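Fusolin (Unidentified entomopoxvirus, PDB 4OW5) enhances the virulence of entomopoxviruses, crystallises in vivo into viral spindles, and probably attacks chitin as a copper-dependent lytic polysaccharide monooxygenase. Local coordinates at residues 40-45 with 54-59; 133-138 with 195-200; 149-154 with 211-216. All coordinates share one frame; numbering follows the deposited sequence.

Contact 1: 40-45 with 54-59. With EDO (1,2-ethanediol), chain E.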
loop_
_atom_site.group_PDB
_atom_site.type_symbol
_atom_site.label_atom_id
_atom_site.label_comp_id
_atom_site.label_asym_id
_atom_site.label_seq_id
_atom_site.Cartn_x
_atom_site.Cartn_y
_atom_site.Cartn_z
ATOM N N ASN A 40 15.713 -3.095 21.132
ATOM C CA ASN A 40 16.974 -2.615 20.608
ATOM C C ASN A 40 17.742 -1.869 21.696
ATOM O O ASN A 40 18.946 -2.085 21.873
ATOM C CB ASN A 40 16.788 -1.691 19.389
ATOM C CG ASN A 40 17.296 -2.298 18.111
ATOM O OD1 ASN A 40 17.261 -3.512 17.922
ATOM N ND2 ASN A 40 17.895 -1.504 17.257
ATOM N N VAL A 41 17.047 -1.020 22.440
ATOM C CA VAL A 41 17.701 -0.254 23.511
ATOM C C VAL A 41 18.097 -1.202 24.643
ATOM O O VAL A 41 19.217 -1.124 25.127
ATOM C CB VAL A 41 16.819 0.890 24.000
ATOM C CG1 VAL A 41 17.446 1.555 25.227
ATOM C CG2 VAL A 41 16.610 1.903 22.873
ATOM N N TYR A 42 17.198 -2.080 25.055
ATOM C CA TYR A 42 17.480 -3.090 26.072
ATOM C C TYR A 42 18.736 -3.926 25.669
ATOM O O TYR A 42 19.690 -4.025 26.444
ATOM C CB TYR A 42 16.249 -3.993 26.227
ATOM C CG TYR A 42 16.360 -5.086 27.269
ATOM C CD1 TYR A 42 16.617 -6.396 26.902
ATOM C CD2 TYR A 42 16.080 -4.830 28.603
ATOM C CE1 TYR A 42 16.696 -7.414 27.850
ATOM C CE2 TYR A 42 16.165 -5.839 29.572
ATOM C CZ TYR A 42 16.485 -7.130 29.189
ATOM O OH TYR A 42 16.553 -8.120 30.135
ATOM N N ASN A 43 18.763 -4.433 24.444
ATOM C CA ASN A 43 19.916 -5.240 23.990
ATOM C C ASN A 43 21.196 -4.402 23.834
ATOM O O ASN A 43 22.267 -4.932 24.115
ATOM C CB ASN A 43 19.604 -5.983 22.699
ATOM C CG ASN A 43 18.564 -7.050 22.874
ATOM O OD1 ASN A 43 18.339 -7.537 23.964
ATOM N ND2 ASN A 43 17.848 -7.380 21.829
ATOM N N LYS A 44 21.105 -3.113 23.468
ATOM C CA LYS A 44 22.269 -2.219 23.341
ATOM C C LYS A 44 22.977 -2.040 24.696
ATOM O O LYS A 44 24.206 -2.137 24.778
ATOM C CB LYS A 44 21.851 -0.866 22.785
ATOM C CG LYS A 44 23.013 0.082 22.445
ATOM C CD LYS A 44 22.387 1.372 21.880
ATOM C CE LYS A 44 23.371 2.462 21.562
ATOM N NZ LYS A 44 22.694 3.578 20.854
ATOM N N VAL A 45 22.189 -1.828 25.755
ATOM C CA VAL A 45 22.699 -1.678 27.103
ATOM C C VAL A 45 23.322 -2.985 27.577
ATOM O O VAL A 45 24.377 -2.935 28.212
ATOM C CB VAL A 45 21.602 -1.143 28.071
ATOM C CG1 VAL A 45 22.096 -1.101 29.518
ATOM C CG2 VAL A 45 21.145 0.256 27.621
ATOM N N GLN A 54 19.548 -1.938 34.440
ATOM C CA GLN A 54 20.039 -0.789 33.652
ATOM C C GLN A 54 19.450 -0.832 32.214
ATOM O O GLN A 54 19.046 0.205 31.672
ATOM C CB GLN A 54 21.555 -0.792 33.592
ATOM C CG GLN A 54 22.176 -0.379 34.922
ATOM C CD GLN A 54 23.668 -0.544 34.894
ATOM O OE1 GLN A 54 24.195 -1.622 34.599
ATOM N NE2 GLN A 54 24.394 0.523 35.142
ATOM N N ALA A 55 19.421 -2.033 31.617
ATOM C CA ALA A 55 18.858 -2.233 30.280
ATOM C C ALA A 55 17.332 -1.968 30.263
ATOM O O ALA A 55 16.864 -1.258 29.363
ATOM C CB ALA A 55 19.160 -3.629 29.769
ATOM N N ALA A 56 16.566 -2.507 31.248
ATOM C CA ALA A 56 15.112 -2.266 31.325
ATOM C C ALA A 56 14.837 -0.787 31.645
ATOM O O ALA A 56 13.928 -0.205 31.074
ATOM C CB ALA A 56 14.447 -3.161 32.376
ATOM N N SER A 57 15.633 -0.176 32.516
ATOM C CA SER A 57 15.474 1.238 32.829
ATOM C C SER A 57 15.674 2.116 31.587
ATOM O O SER A 57 14.937 3.086 31.391
ATOM C CB SER A 57 16.448 1.671 33.922
ATOM O OG SER A 57 16.256 3.048 34.192
ATOM N N ALA A 58 16.704 1.809 30.786
ATOM C CA ALA A 58 17.025 2.593 29.591
ATOM C C ALA A 58 15.906 2.496 28.573
ATOM O O ALA A 58 15.454 3.533 28.078
ATOM C CB ALA A 58 18.344 2.125 28.990
ATOM N N ALA A 59 15.417 1.289 28.311
ATOM C CA ALA A 59 14.333 1.054 27.336
ATOM C C ALA A 59 12.992 1.607 27.852
ATOM O O ALA A 59 12.222 2.175 27.071
ATOM C CB ALA A 59 14.209 -0.425 27.025
HETATM C C1 EDO E . 15.363 -9.228 24.291
HETATM O O1 EDO E . 16.669 -9.528 24.762
HETATM C C2 EDO E . 15.094 -9.972 22.980
HETATM O O2 EDO E . 15.897 -9.455 21.919
#
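A helical hairpin, in which helix 32-47 turns back through a short connection into helix 52-64, brings Val41, Tyr42 and Val45 against an alanine-rich face made by Ala55, Ala58 and Ala59. The local axes approach to 7.8 Å at 145°, a close antiparallel packing made possible by the small methyl side chains. Val45 reaches across with both branches: CG1, anti to its backbone N (chi1 175°), lies 3.5 Å from Ala55 CA, while CG2 touches Ala58 CB at 3.6 Å. One turn earlier, Val41 holds the same rotamer, and its CG1 lies against the backbone of the other helix, 3.7 Å from Ala59 N. The Ala55 methyl sits between backbone and ring of Tyr42, 3.4 Å from Tyr42 O and 3.5 Å from Tyr42 CD2. Ala56 N and CA lie at the edge of that ring. Round the helix from this seam, Asn43 holds a 1,2-ethanediol, probably from the crystallisation liquor, through both ends of its amide: OD1 accepts from EDO O1 at 2.7 Å, and ND2 donates to EDO O2 at 2.8 Å. The same ND2 also bonds to Ile245 of the second subunit. Several other polar side chains have partners elsewhere, among them Asp107 for Lys44 and Arg103 for Ser57. No hydrogen bond joins 40-45 to 54-59, so their contact rests on close-fitting apolar packing.

Contact 2: 133-138 with 195-200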
loop_
_atom_site.group_PDB
_atom_site.type_symbol
_atom_site.label_atom_id
_atom_site.label_comp_id
_atom_site.label_asym_id
_atom_site.label_seq_id
_atom_site.Cartn_x
_atom_site.Cartn_y
_atom_site.Cartn_z
ATOM N N PRO A 133 -6.950 17.810 4.029
ATOM C CA PRO A 133 -6.720 18.568 5.270
ATOM C C PRO A 133 -6.821 17.693 6.502
ATOM O O PRO A 133 -7.746 16.896 6.609
ATOM C CB PRO A 133 -7.845 19.591 5.271
ATOM C CG PRO A 133 -8.928 18.953 4.517
ATOM C CD PRO A 133 -8.264 18.127 3.439
ATOM N N ILE A 134 -5.856 17.799 7.405
ATOM C CA ILE A 134 -5.951 17.134 8.688
ATOM C C ILE A 134 -5.833 18.211 9.746
ATOM O O ILE A 134 -4.969 19.080 9.646
ATOM C CB ILE A 134 -4.977 15.954 8.913
ATOM C CG1 ILE A 134 -3.570 16.371 9.315
ATOM C CG2 ILE A 134 -4.989 15.021 7.722
ATOM C CD1 ILE A 134 -2.652 15.165 9.674
ATOM N N GLU A 135 -6.648 18.116 10.790
ATOM C CA GLU A 135 -6.508 19.042 11.879
ATOM C C GLU A 135 -5.545 18.430 12.910
ATOM O O GLU A 135 -5.926 17.577 13.690
ATOM C CB GLU A 135 -7.843 19.430 12.489
ATOM C CG GLU A 135 -7.686 20.541 13.504
ATOM C CD GLU A 135 -8.942 20.818 14.300
ATOM O OE1 GLU A 135 -9.435 19.887 14.979
ATOM O OE2 GLU A 135 -9.362 21.996 14.341
ATOM N N PHE A 136 -4.317 18.895 12.901
ATOM C CA PHE A 136 -3.293 18.496 13.836
ATOM C C PHE A 136 -3.689 18.852 15.247
ATOM O O PHE A 136 -4.221 19.940 15.473
ATOM C CB PHE A 136 -1.935 19.175 13.531
ATOM C CG PHE A 136 -1.134 18.519 12.447
ATOM C CD1 PHE A 136 -0.201 17.550 12.749
ATOM C CD2 PHE A 136 -1.301 18.888 11.119
ATOM C CE1 PHE A 136 0.566 16.960 11.750
ATOM C CE2 PHE A 136 -0.550 18.277 10.113
ATOM C CZ PHE A 136 0.396 17.338 10.440
ATOM N N GLU A 137 -3.409 17.961 16.191
ATOM C CA GLU A 137 -3.566 18.223 17.621
ATOM C C GLU A 137 -2.257 17.862 18.297
ATOM O O GLU A 137 -1.763 16.729 18.164
ATOM C CB GLU A 137 -4.759 17.452 18.242
ATOM C CG GLU A 137 -5.069 17.934 19.648
ATOM C CD GLU A 137 -6.071 17.112 20.436
ATOM O OE1 GLU A 137 -5.831 15.897 20.599
ATOM O OE2 GLU A 137 -7.046 17.695 20.964
ATOM N N PHE A 138 -1.626 18.850 18.906
ATOM C CA PHE A 138 -0.405 18.671 19.670
ATOM C C PHE A 138 -0.769 18.920 21.146
ATOM O O PHE A 138 -1.358 19.957 21.486
ATOM C CB PHE A 138 0.700 19.584 19.161
ATOM C CG PHE A 138 2.041 19.232 19.748
ATOM C CD1 PHE A 138 2.441 19.757 20.964
ATOM C CD2 PHE A 138 2.900 18.356 19.092
ATOM C CE1 PHE A 138 3.655 19.377 21.538
ATOM C CE2 PHE A 138 4.142 18.043 19.633
ATOM C CZ PHE A 138 4.502 18.539 20.869
ATOM N N VAL A 195 -4.702 22.651 24.081
ATOM C CA VAL A 195 -3.982 21.936 23.027
ATOM C C VAL A 195 -3.557 22.948 21.977
ATOM O O VAL A 195 -4.077 24.069 21.943
ATOM C CB VAL A 195 -4.847 20.811 22.386
ATOM C CG1 VAL A 195 -5.091 19.661 23.362
ATOM C CG2 VAL A 195 -6.169 21.350 21.842
ATOM N N TYR A 196 -2.650 22.546 21.105
ATOM C CA TYR A 196 -2.297 23.279 19.907
ATOM C C TYR A 196 -3.005 22.577 18.777
ATOM O O TYR A 196 -2.825 21.368 18.632
ATOM C CB TYR A 196 -0.811 23.306 19.646
ATOM C CG TYR A 196 -0.008 24.098 20.642
ATOM C CD1 TYR A 196 0.148 25.460 20.499
ATOM C CD2 TYR A 196 0.730 23.462 21.627
ATOM C CE1 TYR A 196 0.922 26.198 21.388
ATOM C CE2 TYR A 196 1.491 24.185 22.537
ATOM C CZ TYR A 196 1.562 25.559 22.433
ATOM O OH TYR A 196 2.340 26.252 23.321
ATOM N N ARG A 197 -3.843 23.290 18.018
ATOM C CA ARG A 197 -4.541 22.723 16.855
ATOM C C ARG A 197 -4.405 23.581 15.637
ATOM O O ARG A 197 -4.572 24.782 15.732
ATOM C CB ARG A 197 -6.030 22.552 17.083
ATOM C CG ARG A 197 -6.449 21.497 18.020
ATOM C CD ARG A 197 -7.937 21.201 17.849
ATOM N NE ARG A 197 -8.810 22.373 17.985
ATOM C CZ ARG A 197 -9.463 22.750 19.091
ATOM N NH1 ARG A 197 -9.352 22.053 20.210
ATOM N NH2 ARG A 197 -10.242 23.824 19.074
ATOM N N THR A 198 -4.212 22.964 14.478
ATOM C CA THR A 198 -4.133 23.670 13.199
ATOM C C THR A 198 -4.494 22.703 12.066
ATOM O O THR A 198 -4.200 21.532 12.180
ATOM C CB THR A 198 -2.709 24.274 12.996
ATOM O OG1 THR A 198 -2.746 25.240 11.962
ATOM C CG2 THR A 198 -1.638 23.230 12.682
ATOM N N THR A 199 -5.063 23.203 10.973
ATOM C CA THR A 199 -5.341 22.423 9.779
ATOM C C THR A 199 -4.234 22.665 8.793
ATOM O O THR A 199 -3.907 23.819 8.479
ATOM C CB THR A 199 -6.712 22.748 9.183
ATOM O OG1 THR A 199 -7.696 22.397 10.144
ATOM C CG2 THR A 199 -7.001 21.952 7.902
ATOM N N VAL A 200 -3.695 21.565 8.253
ATOM C CA VAL A 200 -2.680 21.579 7.206
ATOM C C VAL A 200 -3.174 20.671 6.122
ATOM O O VAL A 200 -3.729 19.609 6.439
ATOM C CB VAL A 200 -1.294 21.121 7.734
ATOM C CG1 VAL A 200 -0.233 21.195 6.639
ATOM C CG2 VAL A 200 -0.881 21.933 8.939
HETATM O O HOH W 1 -9.505 24.799 16.023
HETATM O O HOH W 2 -9.165 19.113 20.679
#
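The Phe136 ring is approached obliquely by Val200 CG2, 3.8 Å from Phe136 CD2, and has Thr198 O at its edge; Ile134 CD1 covers one face from 3.7 Å, near the ring's margin. Further along the same sheet face, the side chains of Phe138 and Tyr196 run side by side and point the same way; Phe138 CB and Tyr196 CB are 4.0 Å apart, and Phe138 O lies at the edge of the tyrosine ring. The Arg197 guanidinium has water 1 in its plane at the edge. Glu135 meets this arginine at a slant, its carboxylate turned 38° from the guanidinium, in a long salt bridge of 3.7 Å from Glu135 OE2 to Arg197 NE. Arg197 CD also lies 3.5 Å from Glu135 OE1. Water 1 links Glu135 OE2 with Arg197 NE, and water 2 links Glu137 OE2 with Arg197 NH1. Both acids have further partners, Arg184 for Glu135 and Ser187 and Thr5 for Glu137, while Gln182 O also binds Arg197 NH1, so this face carries a network of salt bridges and hydrogen bonds. Six backbone hydrogen bonds join the strands, including a 2.8 Å, nearly straight bond from Phe138 N to Tyr196 O. Alternation of a largely apolar face (Ile134, Phe136, Phe138, Tyr196, Thr198, Val200) with a polar one (Glu135, Glu137, Arg197, Thr199) is characteristic of an antiparallel pair in a beta-sandwich, here the fibronectin type III-like core of the LPMO fold.

Contact 3: 149-154 with 211-216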
loop_
_atom_site.group_PDB
_atom_site.type_symbol
_atom_site.label_atom_id
_atom_site.label_comp_id
_atom_site.label_asym_id
_atom_site.label_seq_id
_atom_site.Cartn_x
_atom_site.Cartn_y
_atom_site.Cartn_z
ATOM N N PHE A 149 5.871 26.178 15.546
ATOM C CA PHE A 149 5.906 24.812 15.021
ATOM C C PHE A 149 6.403 24.774 13.618
ATOM O O PHE A 149 6.256 25.740 12.871
ATOM C CB PHE A 149 4.503 24.190 15.016
ATOM C CG PHE A 149 3.987 23.770 16.361
ATOM C CD1 PHE A 149 3.446 24.700 17.238
ATOM C CD2 PHE A 149 3.986 22.432 16.734
ATOM C CE1 PHE A 149 2.972 24.307 18.480
ATOM C CE2 PHE A 149 3.505 22.043 17.970
ATOM C CZ PHE A 149 3.041 22.985 18.853
ATOM N N GLU A 150 6.972 23.638 13.258
ATOM C CA GLU A 150 7.309 23.296 11.889
ATOM C C GLU A 150 6.806 21.915 11.665
ATOM O O GLU A 150 6.951 21.080 12.553
ATOM C CB GLU A 150 8.794 23.395 11.587
ATOM C CG GLU A 150 9.330 24.783 11.749
ATOM C CD GLU A 150 10.792 24.919 11.401
ATOM O OE1 GLU A 150 11.555 23.981 11.718
ATOM O OE2 GLU A 150 11.187 25.976 10.864
ATOM N N ILE A 151 6.154 21.675 10.529
ATOM C CA ILE A 151 5.640 20.348 10.186
ATOM C C ILE A 151 6.223 19.999 8.840
ATOM O O ILE A 151 6.235 20.840 7.927
ATOM C CB ILE A 151 4.095 20.276 10.201
ATOM C CG1 ILE A 151 3.521 20.806 11.536
ATOM C CG2 ILE A 151 3.600 18.845 9.878
ATOM C CD1 ILE A 151 1.970 20.826 11.591
ATOM N N TYR A 152 6.724 18.769 8.740
ATOM C CA TYR A 152 7.319 18.204 7.553
ATOM C C TYR A 152 6.648 16.923 7.146
ATOM O O TYR A 152 6.130 16.212 7.992
ATOM C CB TYR A 152 8.803 17.904 7.770
ATOM C CG TYR A 152 9.627 19.107 8.157
ATOM C CD1 TYR A 152 10.384 19.786 7.213
ATOM C CD2 TYR A 152 9.702 19.531 9.478
ATOM C CE1 TYR A 152 11.162 20.880 7.561
ATOM C CE2 TYR A 152 10.481 20.623 9.842
ATOM C CZ TYR A 152 11.188 21.316 8.872
ATOM O OH TYR A 152 11.974 22.390 9.179
ATOM N N ILE A 153 6.724 16.593 5.857
ATOM C CA ILE A 153 6.223 15.344 5.290
ATOM C C ILE A 153 7.373 14.687 4.527
ATOM O O ILE A 153 8.154 15.376 3.841
ATOM C CB ILE A 153 4.959 15.499 4.397
ATOM C CG1 ILE A 153 4.438 14.104 3.974
ATOM C CG2 ILE A 153 5.243 16.351 3.136
ATOM C CD1 ILE A 153 3.106 14.116 3.332
ATOM N N THR A 154 7.479 13.373 4.645
ATOM C CA THR A 154 8.501 12.656 3.902
ATOM C C THR A 154 8.263 12.764 2.366
ATOM O O THR A 154 7.126 12.859 1.898
ATOM C CB THR A 154 8.618 11.200 4.314
ATOM O OG1 THR A 154 7.311 10.634 4.413
ATOM C CG2 THR A 154 9.411 11.019 5.610
ATOM N N LEU A 211 5.088 12.079 9.057
ATOM C CA LEU A 211 4.934 13.504 9.334
ATOM C C LEU A 211 5.887 13.792 10.481
ATOM O O LEU A 211 5.959 12.985 11.409
ATOM C CB LEU A 211 3.483 13.886 9.679
ATOM C CG LEU A 211 2.501 13.718 8.510
ATOM C CD1 LEU A 211 1.087 13.892 8.922
ATOM C CD2 LEU A 211 2.815 14.669 7.392
ATOM N N TYR A 212 6.727 14.806 10.335
ATOM C CA TYR A 212 7.695 15.203 11.347
ATOM C C TYR A 212 7.295 16.565 11.911
ATOM O O TYR A 212 7.084 17.493 11.150
ATOM C CB TYR A 212 9.083 15.247 10.757
ATOM C CG TYR A 212 10.220 15.234 11.758
ATOM C CD1 TYR A 212 10.303 14.247 12.741
ATOM C CD2 TYR A 212 11.213 16.208 11.728
ATOM C CE1 TYR A 212 11.360 14.210 13.635
ATOM C CE2 TYR A 212 12.305 16.145 12.580
ATOM C CZ TYR A 212 12.363 15.165 13.551
ATOM O OH TYR A 212 13.475 15.093 14.337
ATOM N N VAL A 213 7.116 16.645 13.219
ATOM C CA VAL A 213 6.668 17.869 13.899
ATOM C C VAL A 213 7.743 18.326 14.866
ATOM O O VAL A 213 8.190 17.559 15.739
ATOM C CB VAL A 213 5.337 17.659 14.648
ATOM C CG1 VAL A 213 4.909 18.931 15.395
ATOM C CG2 VAL A 213 4.234 17.234 13.695
ATOM N N ARG A 214 8.086 19.604 14.739
ATOM C CA ARG A 214 9.019 20.309 15.578
ATOM C C ARG A 214 8.266 21.385 16.350
ATOM O O ARG A 214 7.614 22.215 15.726
ATOM C CB ARG A 214 10.095 20.962 14.724
ATOM C CG ARG A 214 11.121 21.710 15.563
ATOM C CD ARG A 214 12.057 22.463 14.671
ATOM N NE ARG A 214 13.038 23.230 15.430
ATOM C CZ ARG A 214 13.658 24.327 14.992
ATOM N NH1 ARG A 214 13.400 24.811 13.779
ATOM N NH2 ARG A 214 14.550 24.939 15.755
ATOM N N TRP A 215 8.332 21.365 17.670
ATOM C CA TRP A 215 7.728 22.383 18.543
ATOM C C TRP A 215 8.895 23.081 19.206
ATOM O O TRP A 215 9.596 22.479 20.022
ATOM C CB TRP A 215 6.753 21.793 19.565
ATOM C CG TRP A 215 6.197 22.823 20.512
ATOM C CD1 TRP A 215 5.869 24.119 20.230
ATOM C CD2 TRP A 215 5.848 22.615 21.886
ATOM N NE1 TRP A 215 5.370 24.734 21.350
ATOM C CE2 TRP A 215 5.348 23.838 22.381
ATOM C CE3 TRP A 215 5.914 21.516 22.747
ATOM C CZ2 TRP A 215 4.938 23.999 23.715
ATOM C CZ3 TRP A 215 5.507 21.676 24.070
ATOM C CH2 TRP A 215 5.037 22.907 24.543
ATOM N N GLN A 216 9.202 24.283 18.750
ATOM C CA GLN A 216 10.385 25.004 19.176
ATOM C C GLN A 216 10.035 26.175 20.078
ATOM O O GLN A 216 9.254 27.030 19.701
ATOM C CB GLN A 216 11.130 25.513 17.937
ATOM C CG GLN A 216 12.416 26.331 18.230
ATOM C CD GLN A 216 13.445 25.558 19.001
ATOM O OE1 GLN A 216 13.917 24.488 18.561
ATOM N NE2 GLN A 216 13.872 26.079 20.138
#
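Phe149 and Trp215 form an offset stack: the phenyl and the five-membered indole ring lie nearly parallel, their planes 11° apart and centroids separated by 4.3 Å. Trp215 CD1 lies over one phenyl face, towards its rim, at 3.3 Å from Phe149 CZ, whereas Val213 CG1 sits in the phenyl plane at the edge. With CG anti to the backbone N (chi1 177°), Trp215 brings its indole over the face of the Phe149 ring; a hydrogen bond from Trp215 NE1 to Ser147 OG is consistent with a fixed indole rotation. On the other sheet face, Glu150 and Arg214 run side by side in the same direction. Their salt bridge joins Arg214 NH1 to Glu150 OE1 at 2.9 Å; the oxygen lies in the guanidinium plane but is approached from 58° above its own carboxylate plane. Gln216 braces the arginine: its CB lies over one guanidinium face, and its OE1 accepts a bond from Arg214 NH2. Tyr152 CB and Tyr212 CB are 4.0 Å apart, with Tyr212 O in plane at the edge of the Tyr152 ring. Leu211 CD2 packs against Ile153 CB at 3.8 Å. Four backbone hydrogen bonds tie the strands in antiparallel register. Such cross-strand pairs, with aromatic and aliphatic groups turned inward, belong to a beta-sandwich core; here Trp215 also lies about 4 Å, side chain to side chain, from His144, which binds copper or zinc in the histidine brace, although this chain holds no metal there.

Contact 1 comes first along the chain, in the helical region 32-64, with its centre 34 Å from that of contact 2 and 28 Å from that of contact 3. The other two alternate in sequence: strands 131-140 and 147-154 follow each other, as do 194-203 and 209-217, and each successive pair crosses between the two sheets. Contacts 2 and 3 thus lie in facing layers, centres 12 Å apart, and meet in an aromatic core where Phe138 CE1 comes within 3.3 Å of Trp215 CE3. This core lies near the metal-binding histidines. Contacts 1 and 2 both touch the second subunit, linking distant parts of the domain to the dimer.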